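Local coordinates for protein ferredoxin (Thermus aquaticus, PDB 1H98) that transfers electrons in a wide variety of metabolic reactions by means of one [3Fe-4S] and one [4Fe-4S] cluster, at residues S15-E18 with C24-D27. Sequence-based numbering, arbitrary orientation.
Sequences SCVE and CIYD. With F3S (Fe3-s4 cluster), chain C; SF4 (iron/sulfur cluster), chain B.
The flat group in this contact is the peptide carbonyl of Cys16, and Ile25 covers one of its faces. The terminal methyl of the isoleucine lies almost straight above the oxygen, well off the peptide plane, with Ile25 CD1 3.6 Å from Cys16 O. The same methyl also meets the base of the cysteine side chain, Cys16 CB to Ile25 CD1 being 3.8 Å. The other branch, CG2, reaches Cys16 SG and touches Val17, methyl to methyl, at 4.0 Å between Val17 CG2 and Ile25 CG2, the two side chains meeting at a slant. No hydrogen bond links the segments; the contact is apolar packing around a metal ligand. With chi1 (to CG1) at -60°, CG2 falls anti to the backbone N, and the chain, extended at chi2, sends CD1 to Cys16. Ile25 CG1 lies 3.8 Å from S4 of the [4Fe-4S] cluster. Ile25 thus packs against one cluster directly and against the ligand of the other. Cys16 SG, turned between its own N and carbonyl carbon, binds FE1 of the [3Fe-4S] cluster at 2.2 Å. Cys24, by contrast, brings its SG to 3.6 Å from S4 of the [4Fe-4S] cluster without binding an iron. Cutting Ile25 back to an alanine would strip off CG1, CG2 and CD1 and is likely to leave Cys16 O and CB, the Val17 methyl and cluster S4 without these contacts. Cys8 and Cys16 bind the [3Fe-4S] cluster while Cys20, in the link between the segments and touching Ile25, goes to the [4Fe-4S] cluster, the exchange familiar from two-cluster bacterial ferredoxins. Strand 25-27 pairs antiparallel with strand 32-34, whose Phe32 touches both Val17 and Ile25, closing this buried corner between helix 15-19 and the two-stranded sheet.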
loop_
_atom_site.group_PDB
_atom_site.type_symbol
_atom_site.label_atom_id
_atom_site.label_comp_id
_atom_site.label_asym_id
_atom_site.label_seq_id
_atom_site.Cartn_x
_atom_site.Cartn_y
_atom_site.Cartn_z
ATOM N N SER A 15 -5.861 -4.017 8.430
ATOM C CA SER A 15 -6.810 -2.992 8.874
ATOM C C SER A 15 -7.069 -1.998 7.738
ATOM O O SER A 15 -8.152 -1.428 7.625
ATOM C CB SER A 15 -6.280 -2.243 10.097
ATOM O OG SER A 15 -6.323 -3.060 11.253
ATOM N N CYS A 16 -6.074 -1.839 6.868
ATOM C CA CYS A 16 -6.175 -0.928 5.735
ATOM C C CYS A 16 -7.280 -1.329 4.765
ATOM O O CYS A 16 -7.934 -0.471 4.166
ATOM C CB CYS A 16 -4.838 -0.863 4.985
ATOM S SG CYS A 16 -4.244 -2.442 4.312
ATOM N N VAL A 17 -7.488 -2.637 4.624
ATOM C CA VAL A 17 -8.496 -3.166 3.711
ATOM C C VAL A 17 -9.912 -2.715 4.059
ATOM O O VAL A 17 -10.680 -2.334 3.176
ATOM C CB VAL A 17 -8.456 -4.724 3.643
ATOM C CG1 VAL A 17 -9.570 -5.244 2.743
ATOM C CG2 VAL A 17 -7.109 -5.201 3.119
ATOM N N GLU A 18 -10.249 -2.718 5.341
ATOM C CA GLU A 18 -11.596 -2.331 5.742
ATOM C C GLU A 18 -11.953 -0.847 5.649
ATOM O O GLU A 18 -13.132 -0.499 5.695
ATOM C CB GLU A 18 -11.933 -2.881 7.130
ATOM C CG GLU A 18 -11.036 -2.402 8.248
ATOM N N CYS A 24 -9.230 -1.296 -3.260
ATOM C CA CYS A 24 -8.120 -1.515 -4.175
ATOM C C CYS A 24 -6.840 -2.011 -3.492
ATOM O O CYS A 24 -5.744 -1.848 -4.026
ATOM C CB CYS A 24 -7.843 -0.239 -4.966
ATOM S SG CYS A 24 -7.296 1.146 -3.956
ATOM N N ILE A 25 -6.978 -2.606 -2.312
ATOM C CA ILE A 25 -5.831 -3.143 -1.579
ATOM C C ILE A 25 -5.968 -4.660 -1.662
ATOM O O ILE A 25 -6.965 -5.227 -1.196
ATOM C CB ILE A 25 -5.809 -2.672 -0.110
ATOM C CG1 ILE A 25 -5.718 -1.141 -0.056
ATOM C CG2 ILE A 25 -4.620 -3.299 0.627
ATOM C CD1 ILE A 25 -5.743 -0.554 1.340
ATOM N N TYR A 26 -4.970 -5.308 -2.257
ATOM C CA TYR A 26 -5.004 -6.747 -2.482
ATOM C C TYR A 26 -3.825 -7.528 -1.904
ATOM O O TYR A 26 -2.734 -6.987 -1.703
ATOM C CB TYR A 26 -5.068 -7.023 -3.988
ATOM C CG TYR A 26 -6.152 -6.276 -4.734
ATOM C CD1 TYR A 26 -7.445 -6.795 -4.821
ATOM C CD2 TYR A 26 -5.878 -5.064 -5.381
ATOM C CE1 TYR A 26 -8.440 -6.138 -5.535
ATOM C CE2 TYR A 26 -6.865 -4.400 -6.101
ATOM C CZ TYR A 26 -8.145 -4.947 -6.171
ATOM O OH TYR A 26 -9.122 -4.313 -6.890
ATOM N N ASP A 27 -4.045 -8.825 -1.698
ATOM C CA ASP A 27 -3.033 -9.727 -1.162
ATOM C C ASP A 27 -1.978 -10.004 -2.229
ATOM O O ASP A 27 -2.285 -10.559 -3.282
ATOM C CB ASP A 27 -3.698 -11.043 -0.728
ATOM C CG ASP A 27 -2.771 -11.945 0.074
ATOM O OD1 ASP A 27 -1.546 -11.717 0.107
ATOM O OD2 ASP A 27 -3.277 -12.902 0.687
HETATM FE FE1 F3S C . -2.494 -3.067 5.493
HETATM FE FE3 F3S C . -0.014 -4.361 5.495
HETATM FE FE4 F3S C . -0.558 -2.324 7.291
HETATM S S1 F3S C . -2.086 -5.329 5.224
HETATM S S2 F3S C . -2.816 -2.600 7.713
HETATM S S3 F3S C . -0.440 -2.114 4.967
HETATM S S4 F3S C . 0.497 -4.317 7.734
HETATM FE FE1 SF4 B . -6.007 4.612 -2.101
HETATM FE FE2 SF4 B . -7.847 3.044 -0.730
HETATM FE FE3 SF4 B . -5.701 4.159 0.614
HETATM FE FE4 SF4 B . -7.784 5.731 -0.286
HETATM S S1 SF4 B . -7.904 4.079 1.342
HETATM S S2 SF4 B . -5.463 6.176 -0.486
HETATM S S3 SF4 B . -8.321 4.709 -2.274
HETATM S S4 SF4 B . -5.600 2.559 -1.091
#